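Local atomic coordinates of chorismate mutase (Corynebacterium glutamicum, PDB entry 5HUB), a protein that probably catalyses the pericyclic rearrangement of chorismate to prephenate, as a chorismate mutase of the shikimate pathway. Residues 58-66 / 75-86. Sequence-based numbering, arbitrary orientation.
Sequences REVAIINQF and PALAGILLRMGR
With CG turned anti to its carbonyl carbon (chi1 -71°) and the chain extended beyond, Glu59 reaches across to Arg86, whose side chain, extended from CG to NE, comes from the opposite direction. Arg86 NH2 donates to Glu59 OE2 at 2.9 Å, a nearly straight hydrogen bond (164°) within a salt bridge. The oxygen lies close to the guanidinium plane, but the nitrogen meets the carboxylate from above its plane, the two groups being turned 64° apart. One water donates a hydrogen bond to Glu59 OE2 and accepts one from Arg86 NE, bridging the pair a second time. Leu82 O sits over the centre of one guanidinium face. Helices 49-70 and 74-84 are the second and third of the all-helical type II chorismate mutase chain; the axes of segments 58-66 and 75-84 approach to 8.1 Å, running in broadly opposite directions, well off antiparallel. Leu82 CD1 packs on Glu59 CB at 3.9 Å. Ala78 CB fits among Ile62, Ile63 and Phe66, 3.9 Å from Ile63 CA and over one face of the Phe66 ring. Leu77 CD2 meets that ring at its edge, while Leu81 CD1 approaches Phe66 CZ obliquely. Leu29 of the second subunit also packs on Phe66. Ile63 CG2 touches Pro75 CB.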
# COMPACT_ATOMS: atom_id res chain seq x y z
N ARG A 58 9.86 -13.03 -10.83
CA ARG A 58 9.63 -12.61 -9.45
C ARG A 58 8.52 -11.53 -9.39
O ARG A 58 7.75 -11.54 -8.42
CB ARG A 58 10.90 -12.03 -8.85
CG ARG A 58 11.95 -13.08 -8.52
CD ARG A 58 12.96 -12.64 -7.45
NE ARG A 58 13.57 -11.36 -7.74
CZ ARG A 58 14.73 -11.15 -8.33
NH1 ARG A 58 15.49 -12.17 -8.69
NH2 ARG A 58 15.14 -9.90 -8.55
N GLU A 59 8.48 -10.61 -10.32
CA GLU A 59 7.48 -9.52 -10.30
C GLU A 59 6.13 -10.13 -10.52
O GLU A 59 5.17 -9.68 -9.85
CB GLU A 59 7.84 -8.49 -11.35
CG GLU A 59 9.06 -7.63 -11.05
CD GLU A 59 9.40 -6.59 -12.13
OE1 GLU A 59 8.84 -6.67 -13.23
OE2 GLU A 59 10.20 -5.70 -11.85
N VAL A 60 5.96 -11.10 -11.39
CA VAL A 60 4.68 -11.76 -11.56
C VAL A 60 4.21 -12.44 -10.31
O VAL A 60 3.01 -12.37 -9.97
CB VAL A 60 4.73 -12.73 -12.77
CG1 VAL A 60 3.45 -13.58 -12.79
CG2 VAL A 60 4.90 -11.92 -14.04
N ALA A 61 5.09 -13.10 -9.57
CA ALA A 61 4.70 -13.72 -8.30
C ALA A 61 4.14 -12.66 -7.33
O ALA A 61 3.21 -12.95 -6.58
CB ALA A 61 5.91 -14.37 -7.66
N ILE A 62 4.78 -11.52 -7.26
CA ILE A 62 4.38 -10.46 -6.35
C ILE A 62 2.99 -9.97 -6.78
O ILE A 62 2.08 -9.80 -5.94
CB ILE A 62 5.41 -9.31 -6.32
CG1 ILE A 62 6.72 -9.85 -5.69
CG2 ILE A 62 4.81 -8.09 -5.56
CD1 ILE A 62 7.87 -8.90 -5.80
N ILE A 63 2.79 -9.70 -8.05
CA ILE A 63 1.51 -9.24 -8.57
C ILE A 63 0.43 -10.25 -8.24
O ILE A 63 -0.65 -9.93 -7.77
CB ILE A 63 1.61 -8.92 -10.09
CG1 ILE A 63 2.50 -7.71 -10.30
CG2 ILE A 63 0.24 -8.79 -10.72
CD1 ILE A 63 3.05 -7.54 -11.72
N ASN A 64 0.72 -11.53 -8.44
CA ASN A 64 -0.21 -12.62 -8.19
C ASN A 64 -0.52 -12.72 -6.71
O ASN A 64 -1.66 -12.97 -6.32
CB ASN A 64 0.32 -13.97 -8.67
CG ASN A 64 0.32 -14.11 -10.19
OD1 ASN A 64 -0.34 -13.36 -10.91
ND2 ASN A 64 1.03 -15.11 -10.68
N GLN A 65 0.48 -12.59 -5.87
CA GLN A 65 0.24 -12.61 -4.44
C GLN A 65 -0.72 -11.48 -4.04
O GLN A 65 -1.65 -11.70 -3.26
CB GLN A 65 1.55 -12.44 -3.67
CG GLN A 65 1.34 -12.26 -2.14
CD GLN A 65 2.63 -12.00 -1.42
OE1 GLN A 65 3.65 -11.74 -2.05
NE2 GLN A 65 2.61 -12.07 -0.11
N PHE A 66 -0.43 -10.29 -4.51
CA PHE A 66 -1.30 -9.14 -4.12
C PHE A 66 -2.71 -9.37 -4.66
O PHE A 66 -3.69 -9.13 -3.91
CB PHE A 66 -0.70 -7.85 -4.64
CG PHE A 66 0.36 -7.26 -3.75
CD1 PHE A 66 1.52 -7.93 -3.45
CD2 PHE A 66 0.14 -6.05 -3.12
CE1 PHE A 66 2.48 -7.40 -2.63
CE2 PHE A 66 1.08 -5.53 -2.25
CZ PHE A 66 2.26 -6.21 -2.02
N PRO A 75 -3.02 -6.10 -8.23
CA PRO A 75 -2.04 -5.78 -9.25
C PRO A 75 -1.58 -4.32 -9.32
O PRO A 75 -0.39 -3.99 -9.47
CB PRO A 75 -2.72 -6.25 -10.54
CG PRO A 75 -3.55 -7.37 -10.08
CD PRO A 75 -4.13 -6.92 -8.75
N ALA A 76 -2.54 -3.40 -9.15
CA ALA A 76 -2.19 -2.02 -9.18
C ALA A 76 -1.32 -1.63 -7.96
O ALA A 76 -0.38 -0.85 -8.08
CB ALA A 76 -3.47 -1.19 -9.17
N LEU A 77 -1.66 -2.14 -6.80
CA LEU A 77 -0.89 -1.86 -5.63
C LEU A 77 0.57 -2.41 -5.78
O LEU A 77 1.55 -1.72 -5.48
CB LEU A 77 -1.56 -2.43 -4.38
CG LEU A 77 -0.76 -2.38 -3.06
CD1 LEU A 77 -0.37 -0.94 -2.73
CD2 LEU A 77 -1.56 -2.98 -1.92
N ALA A 78 0.68 -3.67 -6.20
CA ALA A 78 1.99 -4.26 -6.48
C ALA A 78 2.79 -3.39 -7.49
O ALA A 78 3.98 -3.16 -7.30
CB ALA A 78 1.83 -5.70 -7.02
N GLY A 79 2.10 -2.89 -8.53
CA GLY A 79 2.71 -2.04 -9.54
C GLY A 79 3.31 -0.76 -9.01
O GLY A 79 4.40 -0.36 -9.34
N ILE A 80 2.60 -0.13 -8.06
CA ILE A 80 3.17 0.99 -7.37
C ILE A 80 4.47 0.65 -6.64
O ILE A 80 5.46 1.37 -6.73
CB ILE A 80 2.12 1.60 -6.36
CG1 ILE A 80 1.03 2.29 -7.15
CG2 ILE A 80 2.79 2.64 -5.48
CD1 ILE A 80 -0.18 2.71 -6.27
N LEU A 81 4.43 -0.42 -5.87
CA LEU A 81 5.56 -0.79 -5.05
C LEU A 81 6.77 -1.12 -5.96
O LEU A 81 7.90 -0.78 -5.67
CB LEU A 81 5.21 -1.95 -4.16
CG LEU A 81 4.12 -1.68 -3.14
CD1 LEU A 81 3.82 -2.93 -2.34
CD2 LEU A 81 4.46 -0.49 -2.27
N LEU A 82 6.52 -1.86 -7.05
CA LEU A 82 7.57 -2.19 -8.02
C LEU A 82 8.14 -0.96 -8.66
O LEU A 82 9.39 -0.87 -8.78
CB LEU A 82 7.05 -3.17 -9.05
CG LEU A 82 6.69 -4.56 -8.50
CD1 LEU A 82 6.10 -5.42 -9.61
CD2 LEU A 82 7.93 -5.26 -7.90
N ARG A 83 7.32 -0.02 -9.10
CA ARG A 83 7.85 1.26 -9.64
C ARG A 83 8.68 2.03 -8.63
O ARG A 83 9.79 2.46 -8.92
CB ARG A 83 6.76 2.18 -10.17
CG ARG A 83 6.06 1.75 -11.44
CD ARG A 83 5.25 2.91 -12.04
NE ARG A 83 4.13 3.36 -11.22
CZ ARG A 83 2.93 2.76 -11.17
NH1 ARG A 83 2.03 3.25 -10.38
NH2 ARG A 83 2.64 1.63 -11.84
N MET A 84 8.18 2.15 -7.42
CA MET A 84 8.93 2.82 -6.38
C MET A 84 10.29 2.19 -6.08
O MET A 84 11.27 2.90 -5.77
CB MET A 84 8.12 2.85 -5.11
CG MET A 84 6.91 3.79 -5.16
SD MET A 84 5.94 3.80 -3.65
CE MET A 84 7.04 4.75 -2.63
N GLY A 85 10.34 0.86 -6.15
CA GLY A 85 11.53 0.10 -5.75
C GLY A 85 12.63 0.11 -6.77
O GLY A 85 13.65 -0.49 -6.48
N ARG A 86 12.44 0.73 -7.94
CA ARG A 86 13.54 0.86 -8.92
C ARG A 86 14.33 2.13 -8.62
O ARG A 86 13.79 3.24 -8.67
CB ARG A 86 12.94 0.92 -10.32
CG ARG A 86 12.22 -0.38 -10.66
CD ARG A 86 11.99 -0.67 -12.14
NE ARG A 86 11.14 -1.88 -12.24
CZ ARG A 86 9.82 -1.91 -12.42
NH1 ARG A 86 9.09 -0.77 -12.53
NH2 ARG A 86 9.19 -3.07 -12.42
O HOH W 1 13.13 -4.20 -11.70